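Local atomic coordinates of type III effector NopAA (Sinorhizobium fredii USDA 257, PDB entry 6SDU), a protein that hydrolyses xyloglucan, acting as a type III secreted effector whose glycoside hydrolase family 12 domain binds cellobiose. Residues I138-A143 against G172-S177; A107-D112 against K116-L121; P150-V155 against K199-F204; N124-G127 against G133-K136. One frame throughout, in Å; residues are numbered along the deposited sequence.

Interaction 1 of 4, residues I138-A143 against G172-S177; sequences ISYHYA and GHKVIS
Apolar packing joins the two segments at Ile-138 and Val-175. CD1 of Ile-138 lies 3.8 Å from CG1 of Val-175 and also touches its CG2, while the other branch, CG2, rests near Val-175 CB; the two side chains cross at about a right angle. Polar contact is made at the surface by Tyr-140, whose ring swings beside its own backbone N (chi1 -74°) and extends its hydroxyl toward strand 174-180. Lys-174, bent at both chi2 and chi3, brings NZ to the ring edge, near the ring plane, and donates to Tyr-140 OH at 3.0 Å. Both ends have acidic partners on strand 160-168: Glu-168 bonds the hydroxyl and Glu-166 forms a salt bridge with the ammonium group. Water completes the contact. One molecule accepts from Ile-138 N at 3.1 Å and bonds Ser-177 OG; a second bonds the same OG at 2.6 Å and lies within donating distance of Ile-138 O (2.7 Å) and Val-175 O. Ile-138 also touches the bound beta-D-glucopyranose. Between these two segments, then, the sugar-touching part of the loop meets strand 174-180 through one apolar contact and two waters, with a probably charge-assisted polar tie at Tyr-140.

Interaction 2 of 4, residues A107-D112 against K116-L121; sequences AYDIWD and KHEIML
Glu-118 runs alongside Trp-111, both side chains pointing the same way from a non-hydrogen-bonded pair of the antiparallel hairpin. Its CB lies 3.8 Å from Trp-111 CZ3. CG stands anti to the backbone N (chi1 -171°) and sits over one face of the indole, 3.6 Å from the centroid of the six-membered ring, in a CH-pi contact. The chain then stays extended, carrying CD to CZ2 and CH2 and laying the carboxylate almost parallel to the ring, the planes 11° apart. At the tip the oxygens part: OE1 is hydrogen-bonded by His-173 NE2, just before the neighbouring strand 174-180, and OE2 comes within 2.6 Å of Asp-109 OD1. Trp-111 NE1 donates to Asp-109 OD2 from above that carboxylate. Strands 103-112 and 117-125 are adjacent in the large sheet of the beta-jelly-roll sandwich of family 12, and this acidic face also bears Met-120, which touches the bound glucose unit. On the other face Ile-110 CD1 meets Leu-121 CD1 at 4.0 Å, beneath helix 191-200. Two backbone bonds pair Ile-110 N with Ile-119 O and Ile-119 N with Ile-110 O, each 2.8 Å. Near the turn, Asp-112 OD1 accepts His-117 N at 3.0 Å and, weakly, Lys-116 N; its OD2 bonds Ser-114 and receives a weak bond from His-117 ND1.

Interaction 3 of 4, residues P150-V155 against K199-F204; sequences PVYSNV and KSKGYF
Tyr-152 faces Lys-201 and Tyr-203 while the backbones stay well apart, the nearest CA atoms, those of Tyr-152 and Lys-201, being 10.4 Å from each other. Side chains alone make the contact, with no hydrogen bond between the two segments. Tyr-152 and Tyr-203 reach out from opposite directions and meet edge on: Tyr-203 OH comes near the plane of the Tyr-152 ring, 3.6 Å from CE2, and that CE2 in turn lies near the plane of the Tyr-203 ring. The same hydroxyl is 4.0 Å from Val-151 CG2. Val-151 and Tyr-152 both oppose Val-164 in a classic beta bulge, which lets two consecutive residues turn their side chains toward segment 199-204. On that side, helix 191-200 ends in a Schellman motif: Gly-202 takes positive phi (84°), and its N bonds back to Lys-199 O at 2.7 Å. Lys-201 and Tyr-203 flank this glycine, and both CB atoms point toward segment 150-155. Lys-201 bends at chi2 (-67°), which brings its aliphatic part to the phenol end of Tyr-152; CD approaches OH at 3.6 Å and CZ at 3.9 Å, and CB also lies near that hydroxyl. Trp-197 of the helix meets the Tyr-152 ring edge-to-face. Tyr-203 also touches Ile-198 of the helix and Glu-166 of strand 160-168.

Interaction 4 of 4, residues N124-G127 against G133-K136; sequences NYTG and GNVK
Thr-126 and Asn-134 join the two ends of a short connection that follows strand 117-125 of the jelly-roll sandwich, at the rim of the glucose-binding pocket. The hydroxyl OG1 of Thr-126 donates to OD1 of Asn-134 at 2.6 Å, in the carbonyl plane and on a lone pair, while the two side chains cross at about a right angle. Val-135 CG2 packs against this bond, 3.4 Å from Thr-126 OG1 and 3.5 Å from Gly-127 N. Where the chain closes on itself, the CA atoms of Gly-127 and Gly-133 stand 3.9 Å apart. A water spans the same two segments, donating to Thr-126 O at 2.7 Å and accepting from Asn-134 N at 2.8 Å.

In the next layer, strand 103-112 and the residue before it fix both polar partners. Trp-104 N bonds Thr-126 OG1, and Gly-102 O receives Asn-134 ND2, which fixes the rotation of the amide and leaves OD1 turned to the threonine. Thr-126 OG1 lies between its backbone N and carbonyl carbon (chi1 55°), a placement that lets it serve both Trp-104 and Asn-134. Lys-183 holds the first segment through Tyr-125 O and Gly-127 O and makes a cation-pi contact with the Tyr-125 ring. Lys-136, which touches the bound sugar, curls back at its last torsion, and its NZ donates to Gly-133 O at 2.8 Å.

Along the chain the order is interaction 2, then 4, with interactions 1 and 3 interleaved after them. Interactions 2 and 4 share strand 117-125, their centres about 18 Å apart, and interaction 1 reaches the neighbouring strand 174-180 of the same sheet, about 12 Å from interaction 2 between centres. There Ile-176 O meets Met-120 N at 2.8 Å, a probable hydrogen bond. Interaction 3 lies at the end of helix 191-200, about 12 Å from interaction 1 between centres, and packs on it through Ile-176 and Tyr-203. Interactions 1, 2 and 4 each supply a residue to the sugar pocket; interaction 3 joins the end of helix 191-200 to the short strand 152-153, away from the sugar.

Interaction 1 of 4, residues I138-A143 against G172-S177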
loop_
_atom_site.group_PDB
_atom_site.type_symbol
_atom_site.label_atom_id
_atom_site.label_comp_id
_atom_site.label_asym_id
_atom_site.label_seq_id
_atom_site.Cartn_x
_atom_site.Cartn_y
_atom_site.Cartn_z
ATOM N N ILE A 138 -5.211 8.303 5.865
ATOM C CA ILE A 138 -4.705 9.022 7.030
ATOM C C ILE A 138 -4.716 10.505 6.712
ATOM O O ILE A 138 -4.307 10.921 5.619
ATOM C CB ILE A 138 -3.284 8.553 7.365
ATOM C CG1 ILE A 138 -3.295 7.178 8.032
ATOM C CG2 ILE A 138 -2.565 9.580 8.234
ATOM C CD1 ILE A 138 -1.930 6.533 7.989
ATOM N N SER A 139 -5.272 11.302 7.626
ATOM C CA SER A 139 -5.476 12.716 7.366
ATOM C C SER A 139 -5.549 13.485 8.679
ATOM O O SER A 139 -6.118 12.999 9.664
ATOM C CB SER A 139 -6.750 12.944 6.526
ATOM O OG SER A 139 -6.935 14.325 6.252
ATOM N N TYR A 140 -5.019 14.724 8.653
ATOM C CA TYR A 140 -5.163 15.636 9.787
ATOM C C TYR A 140 -6.590 16.129 9.924
ATOM O O TYR A 140 -7.082 16.310 11.045
ATOM C CB TYR A 140 -4.273 16.872 9.614
ATOM C CG TYR A 140 -2.803 16.652 9.841
ATOM C CD1 TYR A 140 -2.341 16.147 11.045
ATOM C CD2 TYR A 140 -1.886 17.003 8.873
ATOM C CE1 TYR A 140 -0.991 15.940 11.254
ATOM C CE2 TYR A 140 -0.522 16.825 9.078
ATOM C CZ TYR A 140 -0.083 16.293 10.269
ATOM O OH TYR A 140 1.270 16.086 10.470
ATOM N N HIS A 141 -7.247 16.400 8.786
ATOM C CA HIS A 141 -8.525 17.095 8.727
ATOM C C HIS A 141 -9.600 16.281 8.022
ATOM O O HIS A 141 -9.324 15.597 7.027
ATOM C CB HIS A 141 -8.336 18.435 8.022
ATOM C CG HIS A 141 -7.287 19.275 8.656
ATOM N ND1 HIS A 141 -7.416 19.761 9.936
ATOM C CD2 HIS A 141 -6.083 19.700 8.208
ATOM C CE1 HIS A 141 -6.335 20.456 10.253
ATOM N NE2 HIS A 141 -5.511 20.436 9.222
ATOM N N TYR A 142 -10.837 16.408 8.531
ATOM C CA TYR A 142 -12.010 15.736 8.001
ATOM C C TYR A 142 -13.140 16.735 7.800
ATOM O O TYR A 142 -13.230 17.746 8.500
ATOM C CB TYR A 142 -12.503 14.613 8.936
ATOM C CG TYR A 142 -11.438 13.574 9.184
ATOM C CD1 TYR A 142 -11.291 12.486 8.333
ATOM C CD2 TYR A 142 -10.568 13.693 10.258
ATOM C CE1 TYR A 142 -10.305 11.538 8.553
ATOM C CE2 TYR A 142 -9.568 12.749 10.485
ATOM C CZ TYR A 142 -9.441 11.677 9.639
ATOM O OH TYR A 142 -8.448 10.741 9.871
ATOM N N ALA A 143 -14.014 16.423 6.839
ATOM C CA ALA A 143 -15.193 17.222 6.566
ATOM C C ALA A 143 -16.300 16.851 7.545
ATOM O O ALA A 143 -16.208 15.835 8.241
ATOM C CB ALA A 143 -15.666 16.996 5.129
ATOM N N GLY A 172 4.384 10.097 15.131
ATOM C CA GLY A 172 4.640 11.393 14.525
ATOM C C GLY A 172 5.235 11.385 13.130
ATOM O O GLY A 172 5.527 12.462 12.587
ATOM N N HIS A 173 5.340 10.231 12.484
ATOM C CA HIS A 173 5.915 10.200 11.151
ATOM C C HIS A 173 4.878 10.653 10.116
ATOM O O HIS A 173 3.677 10.404 10.269
ATOM C CB HIS A 173 6.477 8.797 10.857
ATOM C CG HIS A 173 5.482 7.848 10.266
ATOM N ND1 HIS A 173 4.673 7.038 11.033
ATOM C CD2 HIS A 173 5.169 7.576 8.975
ATOM C CE1 HIS A 173 3.904 6.309 10.238
ATOM N NE2 HIS A 173 4.193 6.613 8.986
ATOM N N LYS A 174 5.352 11.379 9.101
ATOM C CA LYS A 174 4.506 11.935 8.047
ATOM C C LYS A 174 3.960 10.861 7.100
ATOM O O LYS A 174 4.709 10.028 6.581
ATOM C CB LYS A 174 5.312 12.949 7.237
ATOM C CG LYS A 174 4.495 13.696 6.207
ATOM C CD LYS A 174 3.484 14.588 6.909
ATOM C CE LYS A 174 4.122 15.880 7.366
ATOM N NZ LYS A 174 3.196 16.636 8.251
ATOM N N VAL A 175 2.669 10.947 6.780
ATOM C CA VAL A 175 2.053 10.033 5.814
ATOM C C VAL A 175 1.427 10.847 4.685
ATOM O O VAL A 175 0.519 11.653 4.921
ATOM C CB VAL A 175 0.987 9.134 6.468
ATOM C CG1 VAL A 175 0.467 8.070 5.466
ATOM C CG2 VAL A 175 1.520 8.494 7.709
ATOM N N ILE A 176 1.897 10.621 3.462
ATOM C CA ILE A 176 1.332 11.223 2.259
ATOM C C ILE A 176 0.680 10.082 1.477
ATOM O O ILE A 176 1.359 9.109 1.113
ATOM C CB ILE A 176 2.409 11.928 1.412
ATOM C CG1 ILE A 176 3.232 12.918 2.240
ATOM C CG2 ILE A 176 1.778 12.666 0.237
ATOM C CD1 ILE A 176 2.447 14.141 2.643
ATOM N N SER A 177 -0.627 10.188 1.222
ATOM C CA SER A 177 -1.387 9.137 0.544
ATOM C C SER A 177 -1.966 9.643 -0.772
ATOM O O SER A 177 -2.608 10.697 -0.807
ATOM C CB SER A 177 -2.528 8.633 1.422
ATOM O OG SER A 177 -2.052 8.233 2.683
HETATM O O HOH W 1 -3.372 6.367 4.304
HETATM O O HOH W 2 -2.176 10.401 4.124
#

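Interaction 2 of 4, residues A107-D112 against K116-L121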
loop_
_atom_site.group_PDB
_atom_site.type_symbol
_atom_site.label_atom_id
_atom_site.label_comp_id
_atom_site.label_asym_id
_atom_site.label_seq_id
_atom_site.Cartn_x
_atom_site.Cartn_y
_atom_site.Cartn_z
ATOM N N ALA A 107 -2.705 -1.146 -1.629
ATOM C CA ALA A 107 -1.864 0.048 -1.721
ATOM C C ALA A 107 -0.377 -0.273 -1.792
ATOM O O ALA A 107 0.091 -1.250 -1.198
ATOM C CB ALA A 107 -2.089 0.970 -0.513
ATOM N N TYR A 108 0.364 0.615 -2.485
ATOM C CA TYR A 108 1.813 0.699 -2.368
ATOM C C TYR A 108 2.124 1.372 -1.040
ATOM O O TYR A 108 1.411 2.291 -0.620
ATOM C CB TYR A 108 2.420 1.548 -3.497
ATOM C CG TYR A 108 2.650 0.778 -4.756
ATOM C CD1 TYR A 108 3.785 -0.003 -4.915
ATOM C CD2 TYR A 108 1.703 0.787 -5.769
ATOM C CE1 TYR A 108 3.989 -0.739 -6.070
ATOM C CE2 TYR A 108 1.898 0.060 -6.934
ATOM C CZ TYR A 108 3.037 -0.714 -7.068
ATOM O OH TYR A 108 3.244 -1.451 -8.209
ATOM N N ASP A 109 3.155 0.890 -0.360
ATOM C CA ASP A 109 3.617 1.469 0.902
ATOM C C ASP A 109 5.111 1.735 0.734
ATOM O O ASP A 109 5.921 0.807 0.744
ATOM C CB ASP A 109 3.326 0.527 2.077
ATOM C CG ASP A 109 3.076 1.264 3.400
ATOM O OD1 ASP A 109 2.564 2.409 3.401
ATOM O OD2 ASP A 109 3.419 0.692 4.451
ATOM N N ILE A 110 5.483 2.993 0.527
ATOM C CA ILE A 110 6.863 3.362 0.253
ATOM C C ILE A 110 7.421 4.110 1.462
ATOM O O ILE A 110 6.829 5.094 1.919
ATOM C CB ILE A 110 6.962 4.193 -1.037
ATOM C CG1 ILE A 110 6.414 3.390 -2.206
ATOM C CG2 ILE A 110 8.440 4.647 -1.330
ATOM C CD1 ILE A 110 5.828 4.241 -3.289
ATOM N N TRP A 111 8.562 3.648 1.972
ATOM C CA TRP A 111 9.175 4.221 3.163
ATOM C C TRP A 111 10.550 4.802 2.856
ATOM O O TRP A 111 11.246 4.348 1.950
ATOM C CB TRP A 111 9.348 3.176 4.246
ATOM C CG TRP A 111 8.079 2.606 4.774
ATOM C CD1 TRP A 111 7.358 1.540 4.275
ATOM C CD2 TRP A 111 7.368 3.082 5.910
ATOM N NE1 TRP A 111 6.225 1.337 5.053
ATOM C CE2 TRP A 111 6.223 2.263 6.067
ATOM C CE3 TRP A 111 7.584 4.130 6.813
ATOM C CZ2 TRP A 111 5.311 2.452 7.105
ATOM C CZ3 TRP A 111 6.675 4.323 7.845
ATOM C CH2 TRP A 111 5.549 3.489 7.981
ATOM N N ASP A 112 10.950 5.798 3.624
ATOM C CA ASP A 112 12.345 6.186 3.547
ATOM C C ASP A 112 13.127 5.375 4.576
ATOM O O ASP A 112 12.549 4.680 5.415
ATOM C CB ASP A 112 12.502 7.690 3.740
ATOM C CG ASP A 112 12.148 8.166 5.126
ATOM O OD1 ASP A 112 11.298 7.547 5.798
ATOM O OD2 ASP A 112 12.721 9.197 5.534
ATOM N N LYS A 116 10.623 8.085 8.665
ATOM C CA LYS A 116 9.970 9.324 9.057
ATOM C C LYS A 116 9.007 9.805 7.999
ATOM O O LYS A 116 8.207 10.703 8.265
ATOM C CB LYS A 116 11.024 10.414 9.364
ATOM C CG LYS A 116 11.883 10.084 10.608
ATOM C CD LYS A 116 11.319 10.728 11.872
ATOM C CE LYS A 116 11.524 9.839 13.106
ATOM N NZ LYS A 116 10.432 8.817 13.376
ATOM N N HIS A 117 9.036 9.200 6.818
ATOM C CA HIS A 117 8.121 9.532 5.735
ATOM C C HIS A 117 7.566 8.258 5.131
ATOM O O HIS A 117 8.326 7.354 4.764
ATOM C CB HIS A 117 8.835 10.363 4.662
ATOM C CG HIS A 117 9.349 11.660 5.186
ATOM N ND1 HIS A 117 10.645 11.817 5.629
ATOM C CD2 HIS A 117 8.730 12.852 5.380
ATOM C CE1 HIS A 117 10.811 13.060 6.050
ATOM N NE2 HIS A 117 9.666 13.710 5.905
ATOM N N GLU A 118 6.240 8.195 5.034
ATOM C CA GLU A 118 5.518 7.082 4.434
ATOM C C GLU A 118 4.694 7.618 3.268
ATOM O O GLU A 118 3.941 8.589 3.431
ATOM C CB GLU A 118 4.616 6.429 5.487
ATOM C CG GLU A 118 3.988 5.176 5.054
ATOM C CD GLU A 118 2.911 4.690 6.030
ATOM O OE1 GLU A 118 2.722 5.305 7.107
ATOM O OE2 GLU A 118 2.255 3.690 5.699
ATOM N N ILE A 119 4.866 7.030 2.086
ATOM C CA ILE A 119 4.108 7.420 0.893
ATOM C C ILE A 119 3.262 6.226 0.448
ATOM O O ILE A 119 3.801 5.144 0.167
ATOM C CB ILE A 119 5.017 7.906 -0.245
ATOM C CG1 ILE A 119 5.851 9.119 0.211
ATOM C CG2 ILE A 119 4.166 8.237 -1.512
ATOM C CD1 ILE A 119 7.211 8.761 0.793
ATOM N N MET A 120 1.941 6.417 0.402
ATOM C CA MET A 120 0.984 5.375 0.033
ATOM C C MET A 120 0.364 5.696 -1.317
ATOM O O MET A 120 0.043 6.856 -1.604
ATOM C CB MET A 120 -0.141 5.236 1.069
ATOM C CG MET A 120 0.280 4.982 2.528
ATOM S SD MET A 120 -1.077 4.231 3.471
ATOM C CE MET A 120 -0.983 2.562 2.838
ATOM N N LEU A 121 0.209 4.677 -2.148
ATOM C CA LEU A 121 -0.490 4.802 -3.421
ATOM C C LEU A 121 -1.585 3.745 -3.427
ATOM O O LEU A 121 -1.284 2.553 -3.493
ATOM C CB LEU A 121 0.452 4.627 -4.620
ATOM C CG LEU A 121 1.860 5.249 -4.533
ATOM C CD1 LEU A 121 2.726 4.798 -5.725
ATOM C CD2 LEU A 121 1.770 6.764 -4.473
#

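Interaction 3 of 4, residues P150-V155 against K199-F204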
loop_
_atom_site.group_PDB
_atom_site.type_symbol
_atom_site.label_atom_id
_atom_site.label_comp_id
_atom_site.label_asym_id
_atom_site.label_seq_id
_atom_site.Cartn_x
_atom_site.Cartn_y
_atom_site.Cartn_z
ATOM N N PRO A 150 -8.790 16.275 1.032
ATOM C CA PRO A 150 -7.564 16.234 0.223
ATOM C C PRO A 150 -6.808 17.552 0.302
ATOM O O PRO A 150 -7.401 18.629 0.394
ATOM C CB PRO A 150 -8.076 16.015 -1.211
ATOM C CG PRO A 150 -9.533 15.729 -1.109
ATOM C CD PRO A 150 -10.024 16.191 0.229
ATOM N N VAL A 151 -5.485 17.452 0.265
ATOM C CA VAL A 151 -4.652 18.649 0.197
ATOM C C VAL A 151 -4.411 19.082 -1.253
ATOM O O VAL A 151 -4.165 20.261 -1.505
ATOM C CB VAL A 151 -3.332 18.446 0.962
ATOM C CG1 VAL A 151 -3.636 18.209 2.440
ATOM C CG2 VAL A 151 -2.542 17.289 0.385
ATOM N N TYR A 152 -4.441 18.144 -2.205
ATOM C CA TYR A 152 -4.369 18.428 -3.635
ATOM C C TYR A 152 -5.322 17.480 -4.338
ATOM O O TYR A 152 -5.453 16.320 -3.935
ATOM C CB TYR A 152 -2.958 18.242 -4.218
ATOM C CG TYR A 152 -1.865 19.083 -3.580
ATOM C CD1 TYR A 152 -1.557 20.353 -4.070
ATOM C CD2 TYR A 152 -1.135 18.606 -2.492
ATOM C CE1 TYR A 152 -0.555 21.122 -3.488
ATOM C CE2 TYR A 152 -0.140 19.369 -1.899
ATOM C CZ TYR A 152 0.148 20.624 -2.405
ATOM O OH TYR A 152 1.144 21.395 -1.837
ATOM N N SER A 153 -5.984 17.972 -5.381
ATOM C CA SER A 153 -6.963 17.203 -6.133
ATOM C C SER A 153 -6.534 17.045 -7.589
ATOM O O SER A 153 -5.891 17.933 -8.163
ATOM C CB SER A 153 -8.342 17.860 -6.077
ATOM O OG SER A 153 -8.970 17.644 -4.826
ATOM N N ASN A 154 -6.879 15.884 -8.159
ATOM C CA ASN A 154 -6.678 15.544 -9.580
ATOM C C ASN A 154 -5.249 15.805 -10.045
ATOM O O ASN A 154 -4.998 16.337 -11.126
ATOM C CB ASN A 154 -7.691 16.271 -10.462
ATOM C CG ASN A 154 -9.117 15.977 -10.048
ATOM O OD1 ASN A 154 -9.548 14.818 -10.050
ATOM N ND2 ASN A 154 -9.848 17.013 -9.660
ATOM N N VAL A 155 -4.299 15.351 -9.244
ATOM C CA VAL A 155 -2.896 15.514 -9.583
ATOM C C VAL A 155 -2.514 14.425 -10.571
ATOM O O VAL A 155 -2.736 13.237 -10.321
ATOM C CB VAL A 155 -2.025 15.453 -8.323
ATOM C CG1 VAL A 155 -0.548 15.585 -8.693
ATOM C CG2 VAL A 155 -2.460 16.530 -7.347
ATOM N N LYS A 199 8.521 15.861 -3.272
ATOM C CA LYS A 199 9.632 16.717 -2.861
ATOM C C LYS A 199 9.413 18.159 -3.315
ATOM O O LYS A 199 9.642 19.098 -2.541
ATOM C CB LYS A 199 10.942 16.163 -3.430
ATOM C CG LYS A 199 12.203 16.898 -3.009
ATOM C CD LYS A 199 13.418 16.341 -3.742
ATOM C CE LYS A 199 14.696 17.117 -3.400
ATOM N NZ LYS A 199 15.907 16.595 -4.108
ATOM N N SER A 200 8.898 18.346 -4.543
ATOM C CA SER A 200 8.652 19.684 -5.099
ATOM C C SER A 200 7.603 20.470 -4.318
ATOM O O SER A 200 7.570 21.701 -4.417
ATOM C CB SER A 200 8.249 19.585 -6.581
ATOM O OG SER A 200 6.851 19.412 -6.767
ATOM N N LYS A 201 6.722 19.797 -3.581
ATOM C CA LYS A 201 5.795 20.495 -2.698
ATOM C C LYS A 201 6.375 20.689 -1.309
ATOM O O LYS A 201 5.692 21.229 -0.437
ATOM C CB LYS A 201 4.481 19.733 -2.606
ATOM C CG LYS A 201 3.854 19.492 -3.947
ATOM C CD LYS A 201 3.407 20.777 -4.591
ATOM C CE LYS A 201 2.909 20.504 -5.991
ATOM N NZ LYS A 201 2.328 21.716 -6.621
ATOM N N GLY A 202 7.619 20.266 -1.096
ATOM C CA GLY A 202 8.338 20.536 0.131
ATOM C C GLY A 202 8.089 19.610 1.301
ATOM O O GLY A 202 8.470 19.959 2.424
ATOM N N TYR A 203 7.496 18.428 1.078
ATOM C CA TYR A 203 7.275 17.491 2.185
ATOM C C TYR A 203 8.574 16.879 2.699
ATOM O O TYR A 203 8.675 16.577 3.892
ATOM C CB TYR A 203 6.296 16.399 1.773
ATOM C CG TYR A 203 4.905 16.946 1.668
ATOM C CD1 TYR A 203 4.164 17.237 2.809
ATOM C CD2 TYR A 203 4.349 17.230 0.426
ATOM C CE1 TYR A 203 2.878 17.766 2.712
ATOM C CE2 TYR A 203 3.077 17.760 0.314
ATOM C CZ TYR A 203 2.345 18.026 1.458
ATOM O OH TYR A 203 1.084 18.560 1.342
ATOM N N PHE A 204 9.558 16.667 1.826
ATOM C CA PHE A 204 10.866 16.163 2.227
ATOM C C PHE A 204 11.897 16.618 1.199
ATOM O O PHE A 204 11.554 17.148 0.141
ATOM C CB PHE A 204 10.883 14.628 2.380
ATOM C CG PHE A 204 10.202 13.879 1.258
ATOM C CD1 PHE A 204 10.739 13.867 -0.033
ATOM C CD2 PHE A 204 9.033 13.161 1.498
ATOM C CE1 PHE A 204 10.099 13.170 -1.072
ATOM C CE2 PHE A 204 8.384 12.459 0.465
ATOM C CZ PHE A 204 8.922 12.457 -0.819
#

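Interaction 4 of 4, residues N124-G127 against G133-K136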
loop_
_atom_site.group_PDB
_atom_site.type_symbol
_atom_site.label_atom_id
_atom_site.label_comp_id
_atom_site.label_asym_id
_atom_site.label_seq_id
_atom_site.Cartn_x
_atom_site.Cartn_y
_atom_site.Cartn_z
ATOM N N ASN A 124 -6.726 0.217 -5.691
ATOM C CA ASN A 124 -8.128 -0.207 -5.672
ATOM C C ASN A 124 -8.527 -0.296 -4.205
ATOM O O ASN A 124 -7.721 -0.704 -3.363
ATOM C CB ASN A 124 -8.356 -1.551 -6.394
ATOM C CG ASN A 124 -9.831 -1.787 -6.783
ATOM O OD1 ASN A 124 -10.724 -0.975 -6.493
ATOM N ND2 ASN A 124 -10.085 -2.914 -7.427
ATOM N N TYR A 125 -9.731 0.165 -3.887
ATOM C CA TYR A 125 -10.129 0.275 -2.489
ATOM C C TYR A 125 -11.651 0.293 -2.428
ATOM O O TYR A 125 -12.330 0.418 -3.449
ATOM C CB TYR A 125 -9.493 1.511 -1.831
ATOM C CG TYR A 125 -9.503 2.785 -2.689
ATOM C CD1 TYR A 125 -8.578 2.971 -3.737
ATOM C CD2 TYR A 125 -10.408 3.801 -2.433
ATOM C CE1 TYR A 125 -8.588 4.120 -4.508
ATOM C CE2 TYR A 125 -10.422 4.959 -3.199
ATOM C CZ TYR A 125 -9.522 5.115 -4.234
ATOM O OH TYR A 125 -9.556 6.262 -4.976
ATOM N N THR A 126 -12.186 0.118 -1.225
ATOM C CA THR A 126 -13.637 0.087 -1.068
ATOM C C THR A 126 -14.249 1.443 -0.762
ATOM O O THR A 126 -15.469 1.521 -0.675
ATOM C CB THR A 126 -14.050 -0.867 0.060
ATOM O OG1 THR A 126 -13.375 -0.482 1.266
ATOM C CG2 THR A 126 -13.696 -2.260 -0.289
ATOM N N GLY A 127 -13.441 2.457 -0.448
ATOM C CA GLY A 127 -13.906 3.818 -0.239
ATOM C C GLY A 127 -13.874 4.595 -1.541
ATOM O O GLY A 127 -13.848 4.014 -2.627
ATOM N N GLY A 133 -16.013 6.989 2.539
ATOM C CA GLY A 133 -16.224 5.564 2.391
ATOM C C GLY A 133 -15.929 4.838 3.687
ATOM O O GLY A 133 -15.585 5.440 4.702
ATOM N N ASN A 134 -16.080 3.505 3.644
ATOM C CA ASN A 134 -15.788 2.702 4.826
ATOM C C ASN A 134 -14.289 2.572 5.109
ATOM O O ASN A 134 -13.924 1.955 6.115
ATOM C CB ASN A 134 -16.475 1.323 4.730
ATOM C CG ASN A 134 -15.949 0.462 3.574
ATOM O OD1 ASN A 134 -15.018 0.846 2.861
ATOM N ND2 ASN A 134 -16.530 -0.732 3.420
ATOM N N VAL A 135 -13.411 2.978 4.183
ATOM C CA VAL A 135 -11.989 3.178 4.483
ATOM C C VAL A 135 -11.651 4.597 4.078
ATOM O O VAL A 135 -12.260 5.132 3.144
ATOM C CB VAL A 135 -11.030 2.191 3.779
ATOM C CG1 VAL A 135 -11.051 0.836 4.450
ATOM C CG2 VAL A 135 -11.338 2.106 2.281
ATOM N N LYS A 136 -10.742 5.230 4.817
ATOM C CA LYS A 136 -10.329 6.604 4.540
ATOM C C LYS A 136 -8.823 6.742 4.688
ATOM O O LYS A 136 -8.201 6.028 5.487
ATOM C CB LYS A 136 -11.035 7.609 5.474
ATOM C CG LYS A 136 -12.555 7.609 5.372
ATOM C CD LYS A 136 -13.187 8.395 6.508
ATOM C CE LYS A 136 -14.737 8.335 6.461
ATOM N NZ LYS A 136 -15.339 7.049 6.936
HETATM O O HOH W 3 -17.135 2.662 1.155
#